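PDB 4LQ8: Sca-family protein from Rickettsia rickettsii, which is a rickettsial surface cell antigen, seen here as its N-terminal head domain, and probably takes part in cell adhesion. Local coordinates for residues A30-S38 / D234-V242; K255-Y263 / Q272-K280. One frame throughout, in Å; residues are numbered along the deposited sequence. Where two conformers were deposited one is given.

Near the N terminus, strand 33-37 comes first, and the chain then runs through the helices from 64 to 155 and most of a separate six-stranded antiparallel sheet before strand 236-245 pairs with strand 33-37. Interaction 1 therefore closes a loop of almost two hundred residues. Interaction 2 follows in series, neither enclosed by the first nor crossing it: 255-263 turns back through a short hairpin to pair with 272-280. Strands 236-245 and 258-265 are themselves antiparallel neighbours, joined by Met-237 N to Tyr-263 O and Leu-239 N to Ala-261 O, so the four strands run side by side in one mixed sheet.

Interaction 1 (A30-S38 / D234-V242); sequences ADDGFIVTS and DGSMHLSMV
Gly-33 and Ser-240, Ile-35 and His-238, and Thr-37 and Ser-236 face each other as hydrogen-bonded antiparallel pairs, each giving two backbone N-H...O bonds. The six bonds lie between 2.8 and 3.1 Å, from Gly-33 N to Ser-240 O at one end to Thr-37 N to Ser-236 O at the other. In between, the non-hydrogen-bonded pairs Phe-34 with Leu-239 and Val-36 with Met-237 bring CA-H groups against carbonyls, as where Phe-34 CA stands 3.2 Å from His-238 O.

Beyond the ladder a side chain takes over from the backbone. Asp-32 CG lies beside its own N (chi1 -63°), which swings the carboxylate across to Val-242, whose N reaches OD1 at 2.9 Å nearly along the C-O axis. The other oxygen, OD2, is gripped by Trp-171 and by a salt bridge to Arg-222, which should favour the charged form. The Met-241 side chain crosses that of Asp-32 at about a right angle, its SD 3.7 Å from Asp-32 CG.

The motif is an antiparallel pair within the mixed sheet, its strands at 176°, in which the N-terminal strand 33-37 has 236-245 along one edge and the short strand 167-168 along the other.

Apolar contact is modest. On the face carrying Phe-34, Val-36, Met-237 and Leu-239, Phe-34 CB meets Leu-239 CD2 at 4.1 Å, and Val-36 and Met-237 both rest on Leu-193 of the other sheet. On the reverse face Ile-35 CG2 comes in at the edge of the His-238 ring, 4.2 Å from CD2, and both residues pack on Ile-65 of helix 64-90. The imidazole is held at both nitrogens, NE2 by Asp-63 and ND1 by His-262.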
ATOM      1  N   ALA A  30      -9.335  13.565  -5.590  1.00 42.29           N
ATOM      2  CA  ALA A  30      -8.832  12.978  -4.345  1.00 39.29           C
ATOM      3  C   ALA A  30      -7.607  13.714  -3.839  1.00 39.59           C
ATOM      4  O   ALA A  30      -6.953  14.425  -4.596  1.00 41.06           O
ATOM      5  CB  ALA A  30      -8.513  11.516  -4.547  1.00 38.72           C
ATOM      6  N   ASP A  31      -7.302  13.564  -2.558  1.00 33.16           N
ATOM      7  CA  ASP A  31      -6.163  14.248  -1.963  1.00 32.80           C
ATOM      8  C   ASP A  31      -5.377  13.353  -1.037  1.00 32.11           C
ATOM      9  O   ASP A  31      -5.865  12.298  -0.651  1.00 29.69           O
ATOM     10  CB  ASP A  31      -6.664  15.471  -1.180  1.00 37.18           C
ATOM     11  CG  ASP A  31      -5.726  16.658  -1.191  1.00 63.62           C
ATOM     12  OD1 ASP A  31      -4.498  16.460  -1.467  1.00 67.29           O
ATOM     13  OD2 ASP A  31      -6.201  17.785  -0.913  1.00 74.43           O
ATOM     14  N   ASP A  32      -4.157  13.789  -0.668  1.00 27.71           N
ATOM     15  CA  ASP A  32      -3.331  13.111   0.310  1.00 26.05           C
ATOM     16  C   ASP A  32      -3.933  13.454   1.658  1.00 30.75           C
ATOM     17  O   ASP A  32      -4.424  14.564   1.830  1.00 30.58           O
ATOM     18  CB  ASP A  32      -1.876  13.596   0.224  1.00 26.47           C
ATOM     19  CG  ASP A  32      -1.182  13.295  -1.095  1.00 30.77           C
ATOM     20  OD1 ASP A  32      -1.553  12.300  -1.752  1.00 29.10           O
ATOM     21  OD2 ASP A  32      -0.289  14.068  -1.481  1.00 30.83           O
ATOM     22  N   GLY A  33      -3.928  12.499   2.577  1.00 28.08           N
ATOM     23  CA  GLY A  33      -4.480  12.648   3.923  1.00 28.54           C
ATOM     24  C   GLY A  33      -3.511  12.229   5.018  1.00 31.73           C
ATOM     25  O   GLY A  33      -2.592  11.439   4.775  1.00 28.91           O
ATOM     26  N   PHE A  34      -3.694  12.784   6.228  1.00 29.29           N
ATOM     27  CA  PHE A  34      -2.827  12.471   7.365  1.00 29.50           C
ATOM     28  C   PHE A  34      -3.576  12.631   8.673  1.00 33.84           C
ATOM     29  O   PHE A  34      -4.502  13.432   8.766  1.00 33.70           O
ATOM     30  CB  PHE A  34      -1.574  13.367   7.372  1.00 31.61           C
ATOM     31  CG  PHE A  34      -1.783  14.744   7.973  1.00 34.47           C
ATOM     32  CD1 PHE A  34      -2.497  15.725   7.284  1.00 37.34           C
ATOM     33  CD2 PHE A  34      -1.280  15.054   9.232  1.00 37.81           C
ATOM     34  CE1 PHE A  34      -2.726  16.981   7.858  1.00 39.77           C
ATOM     35  CE2 PHE A  34      -1.495  16.313   9.799  1.00 41.79           C
ATOM     36  CZ  PHE A  34      -2.230  17.264   9.113  1.00 40.31           C
ATOM     37  N   ILE A  35      -3.135  11.880   9.684  1.00 31.74           N
ATOM     38  CA  ILE A  35      -3.581  11.913  11.065  1.00 32.27           C
ATOM     39  C   ILE A  35      -2.327  11.989  11.918  1.00 40.21           C
ATOM     40  O   ILE A  35      -1.365  11.271  11.648  1.00 38.79           O
ATOM     41  CB  ILE A  35      -4.407  10.665  11.470  1.00 34.40           C
ATOM     42  CG1 ILE A  35      -5.768  10.670  10.795  1.00 34.80           C
ATOM     43  CG2 ILE A  35      -4.547  10.575  13.025  1.00 36.23           C
ATOM     44  CD1 ILE A  35      -6.696   9.546  11.199  1.00 38.90           C
ATOM     45  N   VAL A  36      -2.353  12.830  12.957  1.00 42.39           N
ATOM     46  CA  VAL A  36      -1.289  12.911  13.948  1.00 45.18           C
ATOM     47  C   VAL A  36      -1.960  12.915  15.312  1.00 55.08           C
ATOM     48  O   VAL A  36      -2.918  13.660  15.509  1.00 57.00           O
ATOM     49  CB  VAL A  36      -0.355  14.129  13.783  1.00 49.59           C
ATOM     50  CG1 VAL A  36       0.798  14.066  14.782  1.00 50.55           C
ATOM     51  CG2 VAL A  36       0.182  14.223  12.377  1.00 47.98           C
ATOM     52  N   THR A  37      -1.493  12.063  16.238  1.00 54.84           N
ATOM     53  CA  THR A  37      -1.985  12.007  17.623  1.00 57.18           C
ATOM     54  C   THR A  37      -0.787  11.921  18.572  1.00 63.50           C
ATOM     55  O   THR A  37       0.205  11.270  18.237  1.00 61.60           O
ATOM     56  CB  THR A  37      -2.982  10.846  17.853  1.00 67.90           C
ATOM     57  OG1 THR A  37      -2.353   9.602  17.568  1.00 66.73           O
ATOM     58  CG2 THR A  37      -4.272  10.977  17.036  1.00 66.96           C
ATOM     59  N   SER A  38      -0.867  12.597  19.741  1.00 63.53           N
ATOM     60  CA  SER A  38       0.171  12.563  20.780  1.00 90.92           C
ATOM     61  C   SER A  38      -0.444  12.565  22.173  1.00110.55           C
ATOM     62  O   SER A  38      -0.674  11.496  22.734  1.00 73.15           O
ATOM     63  CB  SER A  38       1.165  13.709  20.626  1.00 94.78           C
ATOM     64  OG  SER A  38       0.540  14.974  20.754  1.00104.52           O
ATOM     65  N   ASP A 234       7.360  12.711  20.020  1.00 39.64           N
ATOM     66  CA  ASP A 234       6.563  11.544  20.382  1.00 38.35           C
ATOM     67  C   ASP A 234       5.216  11.578  19.662  1.00 41.19           C
ATOM     68  O   ASP A 234       4.735  12.662  19.311  1.00 41.51           O
ATOM     69  CB  ASP A 234       6.304  11.541  21.902  1.00 41.47           C
ATOM     70  CG  ASP A 234       7.501  11.245  22.801  1.00 49.28           C
ATOM     71  OD1 ASP A 234       8.593  10.942  22.268  1.00 49.53           O
ATOM     72  OD2 ASP A 234       7.333  11.279  24.033  1.00 56.64           O
ATOM     73  N   GLY A 235       4.609  10.407  19.480  1.00 35.39           N
ATOM     74  CA  GLY A 235       3.283  10.303  18.894  1.00 34.47           C
ATOM     75  C   GLY A 235       3.072   9.237  17.839  1.00 37.72           C
ATOM     76  O   GLY A 235       3.929   8.383  17.605  1.00 36.84           O
ATOM     77  N   SER A 236       1.899   9.290  17.209  1.00 33.68           N
ATOM     78  CA  SER A 236       1.455   8.399  16.143  1.00 31.47           C
ATOM     79  C   SER A 236       1.183   9.235  14.909  1.00 34.16           C
ATOM     80  O   SER A 236       0.904  10.436  15.013  1.00 33.10           O
ATOM     81  CB  SER A 236       0.180   7.667  16.551  1.00 33.60           C
ATOM     82  OG  SER A 236       0.385   6.944  17.750  1.00 43.96           O
ATOM     83  N   MET A 237       1.239   8.599  13.743  1.00 30.84           N
ATOM     84  CA  MET A 237       1.051   9.269  12.469  1.00 30.06           C
ATOM     85  C   MET A 237       0.537   8.276  11.438  1.00 31.25           C
ATOM     86  O   MET A 237       1.071   7.178  11.326  1.00 29.98           O
ATOM     87  CB  MET A 237       2.408   9.883  12.060  1.00 33.05           C
ATOM     88  CG  MET A 237       2.481  10.459  10.670  1.00 36.60           C
ATOM     89  SD  MET A 237       4.141  11.120  10.321  1.00 41.10           S
ATOM     90  CE  MET A 237       5.072   9.644  10.132  1.00 37.51           C
ATOM     91  N   HIS A 238      -0.500   8.657  10.691  1.00 27.62           N
ATOM     92  CA  HIS A 238      -1.026   7.813   9.612  1.00 25.77           C
ATOM     93  C   HIS A 238      -1.052   8.641   8.347  1.00 28.69           C
ATOM     94  O   HIS A 238      -1.490   9.785   8.365  1.00 28.71           O
ATOM     95  CB  HIS A 238      -2.413   7.242   9.938  1.00 26.08           C
ATOM     96  CG  HIS A 238      -2.420   6.434  11.194  1.00 29.33           C
ATOM     97  ND1 HIS A 238      -2.142   5.078  11.182  1.00 29.69           N
ATOM     98  CD2 HIS A 238      -2.653   6.824  12.467  1.00 30.19           C
ATOM     99  CE1 HIS A 238      -2.219   4.694  12.440  1.00 29.07           C
ATOM    100  NE2 HIS A 238      -2.520   5.714  13.247  1.00 30.16           N
ATOM    101  N   LEU A 239      -0.523   8.074   7.268  1.00 24.07           N
ATOM    102  CA  LEU A 239      -0.394   8.757   5.995  1.00 23.17           C
ATOM    103  C   LEU A 239      -1.125   8.036   4.920  1.00 27.12           C
ATOM    104  O   LEU A 239      -1.054   6.811   4.843  1.00 25.88           O
ATOM    105  CB  LEU A 239       1.088   8.852   5.600  1.00 23.28           C
ATOM    106  CG  LEU A 239       2.053   9.487   6.629  1.00 27.00           C
ATOM    107  CD1 LEU A 239       3.486   9.360   6.132  1.00 26.26           C
ATOM    108  CD2 LEU A 239       1.680  10.963   6.904  1.00 26.08           C
ATOM    109  N   SER A 240      -1.850   8.786   4.069  0.63 23.91           N
ATOM    110  CA  SER A 240      -2.593   8.247   2.921  0.63 22.70           C
ATOM    111  C   SER A 240      -2.213   9.069   1.713  0.63 24.80           C
ATOM    112  O   SER A 240      -2.654  10.200   1.593  0.63 25.27           O
ATOM    113  CB  SER A 240      -4.102   8.311   3.157  0.63 24.31           C
ATOM    114  OG  SER A 240      -4.523   7.402   4.160  0.63 31.98           O
ATOM    115  N   MET A 241      -1.364   8.517   0.840  1.00 21.62           N
ATOM    116  CA  MET A 241      -0.867   9.190  -0.355  1.00 21.52           C
ATOM    117  C   MET A 241      -1.545   8.636  -1.590  1.00 24.57           C
ATOM    118  O   MET A 241      -1.443   7.445  -1.887  1.00 22.79           O
ATOM    119  CB  MET A 241       0.684   9.105  -0.426  1.00 23.45           C
ATOM    120  CG  MET A 241       1.386   9.670   0.833  1.00 26.79           C
ATOM    121  SD  MET A 241       1.068  11.442   1.148  1.00 30.99           S
ATOM    122  CE  MET A 241       2.057  11.696   2.603  1.00 28.63           C
ATOM    123  N   VAL A 242      -2.284   9.499  -2.281  1.00 22.64           N
ATOM    124  CA  VAL A 242      -3.066   9.107  -3.450  1.00 22.66           C
ATOM    125  C   VAL A 242      -2.164   8.680  -4.644  1.00 26.08           C
ATOM    126  O   VAL A 242      -1.060   9.210  -4.848  1.00 25.72           O
ATOM    127  CB  VAL A 242      -4.113  10.203  -3.825  1.00 26.38           C
ATOM    128  CG1 VAL A 242      -3.451  11.429  -4.485  1.00 26.19           C
ATOM    129  CG2 VAL A 242      -5.227   9.632  -4.708  1.00 25.71           C
TER

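Interaction 2 (K255-Y263 / Q272-K280); sequences KAVYFTAHY and QLKEISSPK
Thr-260 and Ser-277 meet through both main chain and side chain. Thr-260 N bonds to Ser-277 O and Ser-277 N returns to Thr-260 O, while the hydroxyls join at 2.7 Å, Thr-260 OG1 to Ser-277 OG. Each hydroxyl oxygen sits between its backbone N and carbonyl carbon (chi1 76° for Thr-260, 88° for Ser-277), which turns the two toward one another on the same face of the sheet. The chain of polar atoms goes on from there: Thr-260 OG1 also bonds His-262 NE2, and Ser-277 OG has Tyr-149 as a further partner.

At the next hydrogen-bonded pair, His-262 N bonds Glu-275 O, but His-262 O takes two donors, Lys-274 N at 2.8 Å, nearly straight, and Glu-275 N in a weak bond at 3.4 Å. Lys-274 and Glu-275 thus both face His-262, a classic beta bulge in the hairpin of strands 258-265 and 271-277. The edge of the His-262 ring lies against the strand opposite, with CD2 3.4 Å from Glu-275 O.

Apolar groups fill the other face. Leu-273 CD1 stands over the centre of the Tyr-263 ring, 4.0 Å from its centroid and 13° off the normal, a CH-pi contact; Tyr-263 OH is held by Pro-227. Phe-259 CE1 lies 4.1 Å from Ile-276 CD1. Past the last paired residues, Val-257 CB meets Pro-279 CG at 3.5 Å, and both side chains rest on Ile-295 and His-297.

The hairpin thus has a polar and an oily side: beneath helix 64-90 buried hydroxyls and imidazole bond one another, completed by Tyr-149 and His-238, and bonds at both ring nitrogens probably fix the His-262 flip, while hydrophobic contact holds the reverse.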
ATOM      1  N   LYS A 255     -12.388   6.948  -8.107  1.00 39.37           N
ATOM      2  CA  LYS A 255     -11.436   5.984  -8.674  1.00 38.75           C
ATOM      3  C   LYS A 255     -10.135   5.889  -7.869  1.00 40.21           C
ATOM      4  O   LYS A 255      -9.269   5.074  -8.193  1.00 40.71           O
ATOM      5  CB  LYS A 255     -11.094   6.385 -10.123  1.00 42.32           C
ATOM      6  CG  LYS A 255     -12.251   6.229 -11.098  1.00 56.57           C
ATOM      7  CD  LYS A 255     -11.805   6.509 -12.525  1.00 68.39           C
ATOM      8  CE  LYS A 255     -12.938   6.443 -13.524  1.00 83.33           C
ATOM      9  NZ  LYS A 255     -13.403   5.048 -13.760  1.00 98.13           N
ATOM     10  N   ALA A 256      -9.996   6.730  -6.842  1.00 34.16           N
ATOM     11  CA  ALA A 256      -8.784   6.880  -6.044  1.00 31.33           C
ATOM     12  C   ALA A 256      -8.400   5.702  -5.179  1.00 31.76           C
ATOM     13  O   ALA A 256      -9.203   5.202  -4.404  1.00 30.55           O
ATOM     14  CB  ALA A 256      -8.880   8.115  -5.183  1.00 31.74           C
ATOM     15  N   VAL A 257      -7.142   5.301  -5.292  1.00 26.41           N
ATOM     16  CA  VAL A 257      -6.506   4.293  -4.435  1.00 25.31           C
ATOM     17  C   VAL A 257      -5.277   4.957  -3.839  1.00 26.50           C
ATOM     18  O   VAL A 257      -4.859   6.003  -4.330  1.00 25.51           O
ATOM     19  CB  VAL A 257      -6.226   2.942  -5.105  1.00 28.24           C
ATOM     20  CG1 VAL A 257      -7.525   2.159  -5.269  1.00 27.18           C
ATOM     21  CG2 VAL A 257      -5.489   3.116  -6.430  1.00 27.80           C
ATOM     22  N   TYR A 258      -4.735   4.394  -2.765  1.00 23.12           N
ATOM     23  CA  TYR A 258      -3.672   5.015  -1.980  1.00 22.62           C
ATOM     24  C   TYR A 258      -2.588   4.061  -1.526  1.00 25.61           C
ATOM     25  O   TYR A 258      -2.791   2.849  -1.444  1.00 23.48           O
ATOM     26  CB  TYR A 258      -4.311   5.600  -0.685  1.00 24.39           C
ATOM     27  CG  TYR A 258      -5.409   6.619  -0.926  1.00 25.66           C
ATOM     28  CD1 TYR A 258      -6.711   6.218  -1.219  1.00 28.28           C
ATOM     29  CD2 TYR A 258      -5.152   7.981  -0.851  1.00 26.83           C
ATOM     30  CE1 TYR A 258      -7.705   7.149  -1.527  1.00 30.88           C
ATOM     31  CE2 TYR A 258      -6.151   8.924  -1.107  1.00 27.19           C
ATOM     32  CZ  TYR A 258      -7.421   8.500  -1.458  1.00 35.25           C
ATOM     33  OH  TYR A 258      -8.411   9.404  -1.699  1.00 44.64           O
ATOM     34  N   PHE A 259      -1.427   4.645  -1.205  1.00 22.11           N
ATOM     35  CA  PHE A 259      -0.359   3.973  -0.509  1.00 21.37           C
ATOM     36  C   PHE A 259      -0.493   4.526   0.911  1.00 25.09           C
ATOM     37  O   PHE A 259      -0.519   5.746   1.080  1.00 24.43           O
ATOM     38  CB  PHE A 259       1.029   4.272  -1.091  1.00 22.67           C
ATOM     39  CG  PHE A 259       2.101   3.573  -0.282  1.00 24.25           C
ATOM     40  CD1 PHE A 259       2.306   2.200  -0.404  1.00 25.40           C
ATOM     41  CD2 PHE A 259       2.884   4.282   0.630  1.00 26.79           C
ATOM     42  CE1 PHE A 259       3.265   1.547   0.382  1.00 25.47           C
ATOM     43  CE2 PHE A 259       3.854   3.626   1.404  1.00 28.19           C
ATOM     44  CZ  PHE A 259       4.031   2.266   1.276  1.00 24.57           C
ATOM     45  N   THR A 260      -0.672   3.654   1.915  1.00 20.85           N
ATOM     46  CA  THR A 260      -0.825   4.124   3.287  1.00 21.07           C
ATOM     47  C   THR A 260       0.326   3.635   4.139  1.00 25.19           C
ATOM     48  O   THR A 260       0.910   2.609   3.826  1.00 24.58           O
ATOM     49  CB  THR A 260      -2.227   3.796   3.883  1.00 25.96           C
ATOM     50  OG1 THR A 260      -2.290   2.415   4.224  1.00 24.71           O
ATOM     51  CG2 THR A 260      -3.409   4.198   2.945  1.00 20.23           C
ATOM     52  N   ALA A 261       0.657   4.386   5.209  1.00 21.31           N
ATOM     53  CA  ALA A 261       1.724   4.065   6.142  1.00 21.62           C
ATOM     54  C   ALA A 261       1.235   4.420   7.545  1.00 25.22           C
ATOM     55  O   ALA A 261       0.658   5.495   7.761  1.00 24.49           O
ATOM     56  CB  ALA A 261       3.002   4.828   5.774  1.00 22.58           C
ATOM     57  N   HIS A 262       1.408   3.475   8.478  1.00 22.25           N
ATOM     58  CA  HIS A 262       0.868   3.527   9.837  1.00 22.56           C
ATOM     59  C   HIS A 262       1.934   3.446  10.887  1.00 28.88           C
ATOM     60  O   HIS A 262       2.603   2.432  11.029  1.00 30.18           O
ATOM     61  CB  HIS A 262      -0.198   2.416   9.972  1.00 22.72           C
ATOM     62  CG  HIS A 262      -1.168   2.482   8.839  1.00 24.76           C
ATOM     63  ND1 HIS A 262      -2.171   3.447   8.802  1.00 25.80           N
ATOM     64  CD2 HIS A 262      -1.173   1.800   7.666  1.00 25.09           C
ATOM     65  CE1 HIS A 262      -2.779   3.289   7.639  1.00 24.03           C
ATOM     66  NE2 HIS A 262      -2.212   2.304   6.924  1.00 24.40           N
ATOM     67  N   TYR A 263       2.136   4.554  11.587  1.00 27.12           N
ATOM     68  CA  TYR A 263       3.161   4.705  12.613  1.00 27.34           C
ATOM     69  C   TYR A 263       2.475   4.904  13.946  1.00 34.75           C
ATOM     70  O   TYR A 263       1.697   5.841  14.106  1.00 35.60           O
ATOM     71  CB  TYR A 263       4.064   5.926  12.322  1.00 26.42           C
ATOM     72  CG  TYR A 263       4.769   5.912  10.980  1.00 25.95           C
ATOM     73  CD1 TYR A 263       4.109   6.306   9.815  1.00 26.10           C
ATOM     74  CD2 TYR A 263       6.121   5.581  10.884  1.00 25.83           C
ATOM     75  CE1 TYR A 263       4.782   6.380   8.594  1.00 25.24           C
ATOM     76  CE2 TYR A 263       6.795   5.638   9.670  1.00 25.06           C
ATOM     77  CZ  TYR A 263       6.122   6.029   8.524  1.00 27.71           C
ATOM     78  OH  TYR A 263       6.787   6.063   7.329  1.00 22.42           O
ATOM     79  N   GLN A 272       6.470   4.408  15.471  1.00 35.76           N
ATOM     80  CA  GLN A 272       7.047   3.151  15.003  1.00 35.18           C
ATOM     81  C   GLN A 272       6.213   2.631  13.834  1.00 34.50           C
ATOM     82  O   GLN A 272       4.997   2.503  13.975  1.00 32.31           O
ATOM     83  CB  GLN A 272       7.060   2.131  16.159  1.00 37.67           C
ATOM     84  CG  GLN A 272       7.924   0.917  15.889  1.00 62.54           C
ATOM     85  CD  GLN A 272       8.276   0.179  17.152  1.00 88.93           C
ATOM     86  OE1 GLN A 272       7.409  -0.292  17.894  1.00 85.57           O
ATOM     87  NE2 GLN A 272       9.566   0.035  17.404  1.00 82.58           N
ATOM     88  N   LEU A 273       6.861   2.325  12.690  1.00 28.81           N
ATOM     89  CA  LEU A 273       6.158   1.823  11.515  1.00 26.94           C
ATOM     90  C   LEU A 273       5.584   0.428  11.785  1.00 29.80           C
ATOM     91  O   LEU A 273       6.336  -0.532  11.951  1.00 30.89           O
ATOM     92  CB  LEU A 273       7.067   1.865  10.282  1.00 25.86           C
ATOM     93  CG  LEU A 273       6.471   1.384   8.936  1.00 27.88           C
ATOM     94  CD1 LEU A 273       5.215   2.194   8.534  1.00 24.82           C
ATOM     95  CD2 LEU A 273       7.528   1.472   7.842  1.00 27.42           C
ATOM     96  N   LYS A 274       4.241   0.333  11.868  1.00 23.63           N
ATOM     97  CA  LYS A 274       3.557  -0.926  12.196  1.00 23.60           C
ATOM     98  C   LYS A 274       2.917  -1.583  10.992  1.00 27.87           C
ATOM     99  O   LYS A 274       2.684  -2.799  10.986  1.00 25.92           O
ATOM    100  CB  LYS A 274       2.453  -0.660  13.268  1.00 25.96           C
ATOM    101  CG  LYS A 274       2.983  -0.078  14.601  1.00 32.52           C
ATOM    102  CD  LYS A 274       3.660  -1.120  15.473  1.00 35.68           C
ATOM    103  CE  LYS A 274       4.252  -0.518  16.719  1.00 66.87           C
ATOM    104  NZ  LYS A 274       4.948  -1.548  17.536  1.00 84.24           N
ATOM    105  N   GLU A 275       2.547  -0.769  10.003  1.00 25.78           N
ATOM    106  CA  GLU A 275       1.795  -1.297   8.871  1.00 24.71           C
ATOM    107  C   GLU A 275       1.861  -0.372   7.701  1.00 26.88           C
ATOM    108  O   GLU A 275       2.063   0.831   7.858  1.00 26.64           O
ATOM    109  CB  GLU A 275       0.316  -1.437   9.305  1.00 25.94           C
ATOM    110  CG  GLU A 275      -0.459  -2.557   8.647  1.00 36.14           C
ATOM    111  CD  GLU A 275       0.115  -3.950   8.844  1.00 37.58           C
ATOM    112  OE1 GLU A 275       0.901  -4.382   7.979  1.00 28.59           O
ATOM    113  OE2 GLU A 275      -0.194  -4.600   9.862  1.00 32.04           O
ATOM    114  N   ILE A 276       1.685  -0.946   6.518  1.00 23.18           N
ATOM    115  CA  ILE A 276       1.541  -0.239   5.252  1.00 21.93           C
ATOM    116  C   ILE A 276       0.419  -0.931   4.490  1.00 26.10           C
ATOM    117  O   ILE A 276       0.019  -2.044   4.852  1.00 25.48           O
ATOM    118  CB  ILE A 276       2.843  -0.141   4.404  1.00 23.93           C
ATOM    119  CG1 ILE A 276       3.324  -1.555   3.907  1.00 23.26           C
ATOM    120  CG2 ILE A 276       3.949   0.652   5.133  1.00 23.18           C
ATOM    121  CD1 ILE A 276       4.464  -1.510   2.826  1.00 25.34           C
ATOM    122  N   SER A 277      -0.087  -0.289   3.444  1.00 23.10           N
ATOM    123  CA  SER A 277      -1.057  -0.922   2.549  1.00 22.59           C
ATOM    124  C   SER A 277      -0.984  -0.272   1.196  1.00 24.74           C
ATOM    125  O   SER A 277      -0.524   0.866   1.070  1.00 23.65           O
ATOM    126  CB  SER A 277      -2.483  -0.854   3.106  1.00 24.27           C
ATOM    127  OG  SER A 277      -3.168   0.336   2.748  1.00 22.88           O
ATOM    128  N   SER A 278      -1.510  -0.970   0.198  1.00 21.04           N
ATOM    129  CA  SER A 278      -1.627  -0.464  -1.158  1.00 20.53           C
ATOM    130  C   SER A 278      -2.571  -1.361  -1.927  1.00 25.26           C
ATOM    131  O   SER A 278      -2.804  -2.497  -1.496  1.00 24.40           O
ATOM    132  CB  SER A 278      -0.253  -0.440  -1.831  1.00 20.98           C
ATOM    133  OG  SER A 278       0.129  -1.716  -2.315  1.00 22.91           O
ATOM    134  N   PRO A 279      -3.056  -0.928  -3.116  1.00 24.23           N
ATOM    135  CA  PRO A 279      -3.745  -1.880  -4.006  1.00 24.13           C
ATOM    136  C   PRO A 279      -2.779  -3.031  -4.352  1.00 23.81           C
ATOM    137  O   PRO A 279      -1.556  -2.811  -4.406  1.00 22.78           O
ATOM    138  CB  PRO A 279      -4.033  -1.055  -5.274  1.00 26.46           C
ATOM    139  CG  PRO A 279      -3.853   0.329  -4.878  1.00 30.87           C
ATOM    140  CD  PRO A 279      -2.853   0.368  -3.791  1.00 25.37           C
ATOM    141  N   LYS A 280      -3.318  -4.243  -4.570  1.00 18.41           N
ATOM    142  CA  LYS A 280      -2.525  -5.436  -4.863  1.00 19.91           C
ATOM    143  C   LYS A 280      -3.015  -6.159  -6.137  1.00 26.37           C
ATOM    144  O   LYS A 280      -4.205  -6.105  -6.415  1.00 25.78           O
ATOM    145  CB  LYS A 280      -2.523  -6.433  -3.653  1.00 21.63           C
ATOM    146  CG  LYS A 280      -1.782  -5.938  -2.399  1.00 25.54           C
ATOM    147  CD  LYS A 280      -0.289  -5.640  -2.648  1.00 25.64           C
ATOM    148  CE  LYS A 280       0.511  -5.394  -1.390  1.00 32.97           C
ATOM    149  NZ  LYS A 280       0.323  -4.022  -0.856  1.00 31.96           N
TER